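Local coordinates for protein CpuTA1 (Curtobacterium pusillum, PDB 5K3W) that binds pyridoxal-5'-phosphate and belongs to the class IV aminotransferase family, here present as an assembly of two copies, at residues K117-R122 / W133-E138; S143-G148 / S271-A276; A237-F242 / A294-Y299. All blocks are in the same frame, centred on the assembly; numbering follows the deposited sequence.

Contact 1: K117-R122 / W133-E138; sequences KLILTR and WVFVDE
K117 and F135 make the tight end of this contact: their side chains run alongside each other in the same direction, CB of the lysine lying over one face of the phenyl ring while CG and CD pass close to its CE2 and CZ atoms. CB stands toward the rim of that face, 3.9 Å from the F135 ring centroid in a CH-pi contact, and further along K117 CD comes to 3.5 Å from F135 CZ. The lysine CG lies anti to the backbone N (chi1 175°), which lays CG and CD along the CE2-CZ side of the ring before the chain bends about CG-CD (chi3 -85°). I119 works from another direction, its CD1 meeting the edge of the F135 ring at CE2 while its CG2 lies 4.0 Å from W133 CE3. T121 CG2 touches the indole rim more loosely, and T121 OG1 is hydrogen-bonded to D46.

The two strands, 114-121 and 131-138, form an antiparallel beta hairpin within a six-stranded sheet. Two hydrogen-bonded pairs, K117 with F135 and I119 with W133, hold the register, the bond from K117 N to F135 O measuring 2.9 Å. On the other face L118 CG is 4.3 Å from V134 CG2, a slacker meeting. Helix 90-108 roofs that side through W93, whereas the K117, I119, W133 and F135 face packs on R51, T50, I44 and T45 of the second subunit. Farther along 133-138, D137 is partly exposed.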
loop_
_atom_site.group_PDB
_atom_site.type_symbol
_atom_site.label_atom_id
_atom_site.label_comp_id
_atom_site.label_asym_id
_atom_site.label_seq_id
_atom_site.Cartn_x
_atom_site.Cartn_y
_atom_site.Cartn_z
ATOM N N LYS A 117 -14.101 -9.945 -6.230
ATOM C CA LYS A 117 -13.179 -9.031 -5.575
ATOM C C LYS A 117 -13.882 -7.700 -5.363
ATOM O O LYS A 117 -14.452 -7.138 -6.304
ATOM C CB LYS A 117 -11.896 -8.840 -6.395
ATOM C CG LYS A 117 -10.957 -7.777 -5.793
ATOM C CD LYS A 117 -9.500 -7.979 -6.196
ATOM C CE LYS A 117 -8.814 -8.960 -5.262
ATOM N NZ LYS A 117 -7.373 -9.138 -5.609
ATOM N N LEU A 118 -13.846 -7.209 -4.129
ATOM C CA LEU A 118 -14.470 -5.944 -3.765
ATOM C C LEU A 118 -13.375 -4.923 -3.508
ATOM O O LEU A 118 -12.439 -5.193 -2.746
ATOM C CB LEU A 118 -15.358 -6.093 -2.520
ATOM C CG LEU A 118 -16.622 -6.965 -2.525
ATOM C CD1 LEU A 118 -16.368 -8.399 -3.009
ATOM C CD2 LEU A 118 -17.262 -6.978 -1.121
ATOM N N ILE A 119 -13.493 -3.752 -4.126
ATOM C CA ILE A 119 -12.472 -2.725 -3.996
ATOM C C ILE A 119 -13.141 -1.409 -3.634
ATOM O O ILE A 119 -13.990 -0.911 -4.381
ATOM C CB ILE A 119 -11.634 -2.591 -5.275
ATOM C CG1 ILE A 119 -10.799 -3.862 -5.457
ATOM C CG2 ILE A 119 -10.745 -1.355 -5.207
ATOM C CD1 ILE A 119 -10.051 -3.903 -6.742
ATOM N N LEU A 120 -12.745 -0.841 -2.494
ATOM C CA LEU A 120 -13.300 0.409 -1.991
ATOM C C LEU A 120 -12.156 1.363 -1.676
ATOM O O LEU A 120 -11.303 1.053 -0.837
ATOM C CB LEU A 120 -14.155 0.162 -0.745
ATOM C CG LEU A 120 -14.679 1.378 0.036
ATOM C CD1 LEU A 120 -15.453 2.294 -0.867
ATOM C CD2 LEU A 120 -15.555 0.914 1.191
ATOM N N THR A 121 -12.142 2.522 -2.328
ATOM C CA THR A 121 -11.076 3.504 -2.134
ATOM C C THR A 121 -11.643 4.835 -1.642
ATOM O O THR A 121 -12.856 5.075 -1.664
ATOM C CB THR A 121 -10.282 3.751 -3.426
ATOM O OG1 THR A 121 -11.019 4.653 -4.255
ATOM C CG2 THR A 121 -10.041 2.446 -4.187
ATOM N N ARG A 122 -10.736 5.712 -1.209
ATOM C CA ARG A 122 -11.115 7.050 -0.760
ATOM C C ARG A 122 -11.557 7.941 -1.916
ATOM O O ARG A 122 -12.046 9.046 -1.668
ATOM C CB ARG A 122 -9.949 7.701 0.018
ATOM C CG ARG A 122 -10.366 8.796 1.034
ATOM C CD ARG A 122 -9.230 9.166 2.011
ATOM N NE ARG A 122 -8.556 7.997 2.590
ATOM C CZ ARG A 122 -8.904 7.391 3.729
ATOM N NH1 ARG A 122 -9.925 7.836 4.445
ATOM N NH2 ARG A 122 -8.233 6.327 4.150
ATOM N N TRP A 133 -15.854 -0.892 -6.596
ATOM C CA TRP A 133 -15.969 -1.805 -7.717
ATOM C C TRP A 133 -16.125 -3.226 -7.203
ATOM O O TRP A 133 -15.647 -3.574 -6.121
ATOM C CB TRP A 133 -14.741 -1.744 -8.627
ATOM C CG TRP A 133 -14.546 -0.457 -9.327
ATOM C CD1 TRP A 133 -15.127 -0.072 -10.496
ATOM C CD2 TRP A 133 -13.682 0.612 -8.930
ATOM N NE1 TRP A 133 -14.691 1.186 -10.849
ATOM C CE2 TRP A 133 -13.803 1.631 -9.905
ATOM C CE3 TRP A 133 -12.827 0.815 -7.842
ATOM C CZ2 TRP A 133 -13.093 2.839 -9.830
ATOM C CZ3 TRP A 133 -12.122 2.023 -7.765
ATOM C CH2 TRP A 133 -12.262 3.016 -8.758
ATOM N N VAL A 134 -16.773 -4.053 -8.010
ATOM C CA VAL A 134 -16.805 -5.495 -7.817
ATOM C C VAL A 134 -16.511 -6.121 -9.165
ATOM O O VAL A 134 -17.124 -5.738 -10.167
ATOM C CB VAL A 134 -18.176 -5.992 -7.301
ATOM C CG1 VAL A 134 -18.155 -7.518 -7.103
ATOM C CG2 VAL A 134 -18.570 -5.293 -6.026
ATOM N N PHE A 135 -15.609 -7.093 -9.200
ATOM C CA PHE A 135 -15.534 -7.919 -10.396
ATOM C C PHE A 135 -15.520 -9.399 -10.037
ATOM O O PHE A 135 -15.080 -9.801 -8.956
ATOM C CB PHE A 135 -14.332 -7.550 -11.294
ATOM C CG PHE A 135 -12.979 -7.737 -10.662
ATOM C CD1 PHE A 135 -12.303 -8.943 -10.786
ATOM C CD2 PHE A 135 -12.359 -6.688 -10.004
ATOM C CE1 PHE A 135 -11.032 -9.106 -10.241
ATOM C CE2 PHE A 135 -11.101 -6.846 -9.451
ATOM C CZ PHE A 135 -10.436 -8.057 -9.568
ATOM N N VAL A 136 -16.047 -10.197 -10.952
ATOM C CA VAL A 136 -16.140 -11.644 -10.823
ATOM C C VAL A 136 -15.368 -12.277 -11.976
ATOM O O VAL A 136 -15.417 -11.790 -13.108
ATOM C CB VAL A 136 -17.615 -12.106 -10.837
ATOM C CG1 VAL A 136 -17.700 -13.618 -10.804
ATOM C CG2 VAL A 136 -18.392 -11.473 -9.665
ATOM N N ASP A 137 -14.659 -13.361 -11.697
ATOM C CA ASP A 137 -13.882 -13.987 -12.754
ATOM C C ASP A 137 -13.450 -15.365 -12.282
ATOM O O ASP A 137 -13.561 -15.706 -11.100
ATOM C CB ASP A 137 -12.672 -13.138 -13.141
ATOM C CG ASP A 137 -12.025 -13.592 -14.440
ATOM O OD1 ASP A 137 -12.642 -14.410 -15.158
ATOM O OD2 ASP A 137 -10.912 -13.111 -14.758
ATOM N N GLU A 138 -12.952 -16.151 -13.232
ATOM C CA GLU A 138 -12.462 -17.484 -12.930
ATOM C C GLU A 138 -11.227 -17.402 -12.044
ATOM O O GLU A 138 -10.370 -16.533 -12.225
ATOM C CB GLU A 138 -12.144 -18.230 -14.223
ATOM C CG GLU A 138 -12.442 -19.708 -14.148
ATOM C CD GLU A 138 -12.524 -20.362 -15.518
ATOM O OE1 GLU A 138 -12.919 -21.551 -15.577
ATOM O OE2 GLU A 138 -12.202 -19.691 -16.530
#

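Contact 2: S143-G148 / S271-A276; sequences SQQRLG and SVRQAA. With PLP (pyridoxal-5'-phosphate), chain C.
R146 reaches over to the backbone of a turn and holds two successive carbonyl oxygens with one guanidinium group. NE binds R273 O at 2.9 Å, approaching from above the carbonyl plane, whereas NH2 meets V272 O at 3.1 Å, close to the direction in which that carbonyl points and within the guanidinium plane. The fully stretched middle of the chain (chi2 180°) carries the group this far, and Q274 CG lies over one guanidinium face, 3.7 Å from R146 NH2. R146 NH2 also forms a salt bridge with E113, which probably helps to fix the group.

A second arginine, R273, points back the other way, to the side chain of Q145. R273 NH1 gives a nearly straight bond of 3.1 Å to Q145 OE1, which sits in the plane of the guanidinium although the donor stands above the plane of the amide. The two side chains cross at about a right angle, and R273 NH2 forms a salt bridge with D195. Beside them A276 CB rests 3.6 Å from Q145 O.

At the start of this turn S271 bonds PLP O2P through both its backbone N, at 2.9 Å, and OG, at 2.7 Å; T234, T235, R75 and Y178 also hydrogen-bond the cofactor. R146 is bonded to the carbonyls one and two residues after S271, and so probably helps to hold the turn that carries this serine of the pyridoxal-5'-phosphate phosphate site.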
loop_
_atom_site.group_PDB
_atom_site.type_symbol
_atom_site.label_atom_id
_atom_site.label_comp_id
_atom_site.label_asym_id
_atom_site.label_seq_id
_atom_site.Cartn_x
_atom_site.Cartn_y
_atom_site.Cartn_z
ATOM N N SER A 143 -4.875 -26.441 -7.467
ATOM C CA SER A 143 -4.915 -27.857 -7.116
ATOM C C SER A 143 -3.572 -28.336 -6.584
ATOM O O SER A 143 -3.516 -29.131 -5.636
ATOM C CB SER A 143 -5.327 -28.686 -8.326
ATOM O OG SER A 143 -4.525 -28.340 -9.437
ATOM N N GLN A 144 -2.481 -27.881 -7.191
ATOM C CA GLN A 144 -1.165 -28.309 -6.735
ATOM C C GLN A 144 -0.857 -27.753 -5.343
ATOM O O GLN A 144 -0.452 -28.500 -4.443
ATOM C CB GLN A 144 -0.108 -27.885 -7.756
ATOM C CG GLN A 144 1.167 -28.670 -7.665
ATOM C CD GLN A 144 0.910 -30.162 -7.707
ATOM O OE1 GLN A 144 0.039 -30.635 -8.452
ATOM N NE2 GLN A 144 1.648 -30.916 -6.888
ATOM N N GLN A 145 -1.063 -26.441 -5.139
ATOM C CA GLN A 145 -0.791 -25.847 -3.832
ATOM C C GLN A 145 -1.638 -26.493 -2.732
ATOM O O GLN A 145 -1.170 -26.644 -1.597
ATOM C CB GLN A 145 -1.009 -24.325 -3.880
ATOM C CG GLN A 145 -0.237 -23.617 -5.013
ATOM C CD GLN A 145 0.435 -22.290 -4.607
ATOM O OE1 GLN A 145 -0.158 -21.422 -3.947
ATOM N NE2 GLN A 145 1.691 -22.135 -5.018
ATOM N N ARG A 146 -2.868 -26.909 -3.049
ATOM C CA ARG A 146 -3.680 -27.611 -2.063
ATOM C C ARG A 146 -3.073 -28.942 -1.633
ATOM O O ARG A 146 -3.514 -29.498 -0.620
ATOM C CB ARG A 146 -5.093 -27.823 -2.605
ATOM C CG ARG A 146 -5.857 -26.532 -2.750
ATOM C CD ARG A 146 -7.256 -26.718 -3.296
ATOM N NE ARG A 146 -7.830 -25.403 -3.553
ATOM C CZ ARG A 146 -8.925 -25.171 -4.261
ATOM N NH1 ARG A 146 -9.604 -26.170 -4.807
ATOM N NH2 ARG A 146 -9.337 -23.923 -4.428
ATOM N N LEU A 147 -2.064 -29.453 -2.346
ATOM C CA LEU A 147 -1.385 -30.675 -1.933
ATOM C C LEU A 147 -0.093 -30.425 -1.165
ATOM O O LEU A 147 0.395 -31.345 -0.498
ATOM C CB LEU A 147 -1.070 -31.557 -3.147
ATOM C CG LEU A 147 -2.230 -31.980 -4.061
ATOM C CD1 LEU A 147 -1.736 -32.909 -5.153
ATOM C CD2 LEU A 147 -3.357 -32.616 -3.276
ATOM N N GLY A 148 0.469 -29.218 -1.245
ATOM C CA GLY A 148 1.686 -28.897 -0.521
ATOM C C GLY A 148 2.407 -27.658 -1.017
ATOM O O GLY A 148 2.472 -27.421 -2.226
ATOM N N SER A 271 -9.214 -17.482 1.301
ATOM C CA SER A 271 -10.534 -17.718 0.712
ATOM C C SER A 271 -10.462 -18.497 -0.596
ATOM O O SER A 271 -11.244 -19.431 -0.803
ATOM C CB SER A 271 -11.271 -16.403 0.479
ATOM O OG SER A 271 -11.744 -15.872 1.695
ATOM N N VAL A 272 -9.557 -18.123 -1.500
ATOM C CA VAL A 272 -9.553 -18.725 -2.834
ATOM C C VAL A 272 -8.725 -20.001 -2.875
ATOM O O VAL A 272 -9.164 -21.021 -3.413
ATOM C CB VAL A 272 -9.061 -17.710 -3.882
ATOM C CG1 VAL A 272 -8.888 -18.398 -5.226
ATOM C CG2 VAL A 272 -10.056 -16.591 -4.012
ATOM N N ARG A 273 -7.506 -19.971 -2.333
ATOM C CA ARG A 273 -6.684 -21.175 -2.321
ATOM C C ARG A 273 -7.235 -22.223 -1.354
ATOM O O ARG A 273 -6.996 -23.423 -1.543
ATOM C CB ARG A 273 -5.242 -20.808 -1.966
ATOM C CG ARG A 273 -4.268 -21.967 -2.026
ATOM C CD ARG A 273 -2.828 -21.488 -1.901
ATOM N NE ARG A 273 -2.594 -20.827 -0.624
ATOM C CZ ARG A 273 -1.440 -20.272 -0.272
ATOM N NH1 ARG A 273 -0.417 -20.311 -1.106
ATOM N NH2 ARG A 273 -1.315 -19.676 0.908
ATOM N N GLN A 274 -7.988 -21.794 -0.344
ATOM C CA GLN A 274 -8.485 -22.684 0.695
ATOM C C GLN A 274 -7.314 -23.136 1.570
ATOM O O GLN A 274 -6.544 -22.295 2.042
ATOM C CB GLN A 274 -9.252 -23.850 0.074
ATOM C CG GLN A 274 -10.363 -23.412 -0.901
ATOM C CD GLN A 274 -11.635 -22.818 -0.228
ATOM O OE1 GLN A 274 -11.762 -22.754 1.000
ATOM N NE2 GLN A 274 -12.577 -22.387 -1.057
ATOM N N ALA A 275 -7.149 -24.435 1.807
ATOM C CA ALA A 275 -6.135 -24.917 2.739
ATOM C C ALA A 275 -4.927 -25.437 1.972
ATOM O O ALA A 275 -5.041 -26.396 1.203
ATOM C CB ALA A 275 -6.696 -26.007 3.649
ATOM N N ALA A 276 -3.773 -24.813 2.187
ATOM C CA ALA A 276 -2.535 -25.275 1.572
ATOM C C ALA A 276 -1.619 -25.858 2.638
ATOM O O ALA A 276 -1.092 -25.105 3.476
ATOM C CB ALA A 276 -1.840 -24.130 0.836
HETATM N N1 PLP C . -4.078 -12.401 5.887
HETATM C C2 PLP C . -4.090 -11.451 4.909
HETATM C C2A PLP C . -3.080 -10.319 4.920
HETATM C C3 PLP C . -5.043 -11.518 3.911
HETATM O O3 PLP C . -5.031 -10.516 2.929
HETATM C C4 PLP C . -5.971 -12.532 3.913
HETATM C C4A PLP C . -7.018 -12.682 2.842
HETATM C C5 PLP C . -5.957 -13.485 4.885
HETATM C C6 PLP C . -5.001 -13.406 5.884
HETATM C C5A PLP C . -6.978 -14.618 4.857
HETATM O O4P PLP C . -8.314 -14.151 4.883
HETATM P P PLP C . -9.480 -14.988 4.188
HETATM O O1P PLP C . -9.455 -16.427 4.655
HETATM O O2P PLP C . -9.366 -14.939 2.684
HETATM O O3P PLP C . -10.813 -14.410 4.589
#

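Contact 3: A237-F242 / A294-Y299; sequences AAVFDF and ADLNAY
D295 meets F242 with its backbone and its first side-chain carbon: F242 CE1 lies 3.6 Å from D295 O, and the tip of the ring, CZ, comes near D295 CB. The carboxylate itself turns elsewhere, forming a salt bridge with R246. One residue on, L296 sends a single methyl into the interface. Its CD1 sits over one face of the F242 ring, 3.8 Å from the centroid and somewhat off the ring normal, a CH-pi contact. L296 CG is anti to its own backbone N (chi1 -179°), and this carries CD1 across to the ring, where it also meets V239 CG1 at 4.1 Å. The side chains of V239 and L296 cross at about a right angle.

Here helices 234-245 and 290-307 pack with their short segments crossing at 119° and their axes 10.1 Å apart, beside a mixed sheet: L296 also touches A275 on strand 274-278, and F240 touches V221 and T223 on strand 220-224. N297 turns to the same sheet, where its OD1 accepts a bond from A275 N.

A full turn beyond D295, Y299 points back at the other helix and slides past F242 in the opposite direction. F242 CB lies over the phenol face, and the edge of the F242 ring is turned toward that face in an offset edge-to-face pair, centroids 5.6 Å apart and planes at 63°. F242 CD1 is pressed close to Y299 CB, at 3.4 Å. At the far end of the phenol, toward solvent, the contact becomes polar: a water 2.8 Å from Y299 OH donates to D241 OD1 and ties the tyrosine hydroxyl to the exposed aspartate.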
loop_
_atom_site.group_PDB
_atom_site.type_symbol
_atom_site.label_atom_id
_atom_site.label_comp_id
_atom_site.label_asym_id
_atom_site.label_seq_id
_atom_site.Cartn_x
_atom_site.Cartn_y
_atom_site.Cartn_z
ATOM N N ALA A 237 -11.739 -19.363 10.340
ATOM C CA ALA A 237 -12.923 -19.697 11.122
ATOM C C ALA A 237 -13.582 -20.966 10.591
ATOM O O ALA A 237 -13.965 -21.846 11.370
ATOM C CB ALA A 237 -13.913 -18.529 11.144
ATOM N N ALA A 238 -13.704 -21.101 9.267
ATOM C CA ALA A 238 -14.295 -22.333 8.756
ATOM C C ALA A 238 -13.396 -23.534 9.019
ATOM O O ALA A 238 -13.893 -24.659 9.145
ATOM C CB ALA A 238 -14.598 -22.216 7.268
ATOM N N VAL A 239 -12.080 -23.318 9.111
ATOM C CA VAL A 239 -11.181 -24.426 9.413
ATOM C C VAL A 239 -11.357 -24.876 10.850
ATOM O O VAL A 239 -11.304 -26.072 11.149
ATOM C CB VAL A 239 -9.718 -24.052 9.135
ATOM C CG1 VAL A 239 -8.797 -25.108 9.765
ATOM C CG2 VAL A 239 -9.479 -23.935 7.644
ATOM N N PHE A 240 -11.533 -23.930 11.773
ATOM C CA PHE A 240 -11.845 -24.325 13.138
ATOM C C PHE A 240 -13.136 -25.134 13.189
ATOM O O PHE A 240 -13.231 -26.126 13.923
ATOM C CB PHE A 240 -11.927 -23.094 14.038
ATOM C CG PHE A 240 -10.592 -22.676 14.599
ATOM C CD1 PHE A 240 -9.420 -23.189 14.068
ATOM C CD2 PHE A 240 -10.507 -21.802 15.670
ATOM C CE1 PHE A 240 -8.190 -22.817 14.577
ATOM C CE2 PHE A 240 -9.278 -21.433 16.187
ATOM C CZ PHE A 240 -8.119 -21.942 15.634
ATOM N N ASP A 241 -14.138 -24.742 12.402
ATOM C CA ASP A 241 -15.382 -25.499 12.404
ATOM C C ASP A 241 -15.128 -26.942 11.996
ATOM O O ASP A 241 -15.646 -27.877 12.621
ATOM C CB ASP A 241 -16.411 -24.841 11.486
ATOM C CG ASP A 241 -16.992 -23.578 12.089
ATOM O OD1 ASP A 241 -17.671 -22.810 11.361
ATOM O OD2 ASP A 241 -16.761 -23.352 13.300
ATOM N N PHE A 242 -14.309 -27.142 10.962
ATOM C CA PHE A 242 -14.009 -28.496 10.515
ATOM C C PHE A 242 -13.401 -29.315 11.643
ATOM O O PHE A 242 -13.870 -30.420 11.945
ATOM C CB PHE A 242 -13.079 -28.445 9.302
ATOM C CG PHE A 242 -12.473 -29.769 8.935
ATOM C CD1 PHE A 242 -13.083 -30.593 8.007
ATOM C CD2 PHE A 242 -11.285 -30.186 9.510
ATOM C CE1 PHE A 242 -12.524 -31.807 7.662
ATOM C CE2 PHE A 242 -10.723 -31.401 9.170
ATOM C CZ PHE A 242 -11.345 -32.213 8.246
ATOM N N ALA A 294 -7.040 -33.272 2.318
ATOM C CA ALA A 294 -8.055 -33.419 1.280
ATOM C C ALA A 294 -9.457 -33.323 1.872
ATOM O O ALA A 294 -10.358 -32.740 1.259
ATOM C CB ALA A 294 -7.868 -34.750 0.542
ATOM N N ASP A 295 -9.661 -33.886 3.063
ATOM C CA ASP A 295 -10.954 -33.744 3.720
ATOM C C ASP A 295 -11.206 -32.297 4.123
ATOM O O ASP A 295 -12.335 -31.803 4.025
ATOM C CB ASP A 295 -11.034 -34.656 4.947
ATOM C CG ASP A 295 -11.082 -36.136 4.585
ATOM O OD1 ASP A 295 -11.133 -36.456 3.373
ATOM O OD2 ASP A 295 -11.096 -36.978 5.516
ATOM N N LEU A 296 -10.172 -31.611 4.608
ATOM C CA LEU A 296 -10.322 -30.209 4.971
ATOM C C LEU A 296 -10.766 -29.388 3.768
ATOM O O LEU A 296 -11.735 -28.618 3.834
ATOM C CB LEU A 296 -8.998 -29.690 5.529
ATOM C CG LEU A 296 -8.981 -28.244 5.988
ATOM C CD1 LEU A 296 -9.977 -28.023 7.119
ATOM C CD2 LEU A 296 -7.576 -27.896 6.417
ATOM N N ASN A 297 -10.074 -29.562 2.645
ATOM C CA ASN A 297 -10.415 -28.800 1.455
ATOM C C ASN A 297 -11.805 -29.161 0.939
ATOM O O ASN A 297 -12.556 -28.280 0.498
ATOM C CB ASN A 297 -9.337 -29.013 0.403
ATOM C CG ASN A 297 -8.137 -28.122 0.645
ATOM O OD1 ASN A 297 -8.300 -26.980 1.069
ATOM N ND2 ASN A 297 -6.936 -28.635 0.413
ATOM N N ALA A 298 -12.175 -30.441 1.008
ATOM C CA ALA A 298 -13.520 -30.835 0.611
ATOM C C ALA A 298 -14.564 -30.197 1.522
ATOM O O ALA A 298 -15.599 -29.708 1.047
ATOM C CB ALA A 298 -13.642 -32.360 0.604
ATOM N N TYR A 299 -14.308 -30.166 2.831
ATOM C CA TYR A 299 -15.197 -29.422 3.719
ATOM C C TYR A 299 -15.234 -27.952 3.340
ATOM O O TYR A 299 -16.308 -27.356 3.225
ATOM C CB TYR A 299 -14.763 -29.569 5.175
ATOM C CG TYR A 299 -15.582 -28.707 6.121
ATOM C CD1 TYR A 299 -16.753 -29.186 6.694
ATOM C CD2 TYR A 299 -15.186 -27.412 6.439
ATOM C CE1 TYR A 299 -17.503 -28.404 7.550
ATOM C CE2 TYR A 299 -15.934 -26.623 7.291
ATOM C CZ TYR A 299 -17.091 -27.121 7.849
ATOM O OH TYR A 299 -17.844 -26.337 8.712
HETATM O O HOH W 1 -18.090 -23.573 8.485
#

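In the fold
Contact 1 is complete before the others begin; after it the chain alternates, running through 143-148, 237-242, 271-276 and 294-299. Contacts 2 and 3 are neighbours, with centres 12 Å apart, and touch where strand 274-278 meets helix 290-307. Contact 1 stands away from them, its centre 22 Å from that of contact 2 and 26 Å from that of contact 3, in the antiparallel sheet facing the second subunit. Pyridoxal-5'-phosphate lies about 9 Å from the side chain of K117 and about 8 Å from that of V239, while contact 2 binds it through S271. Helix 234-245 hydrogen-bonds the cofactor through T234 and T235 at its start and takes part in contact 3 further along.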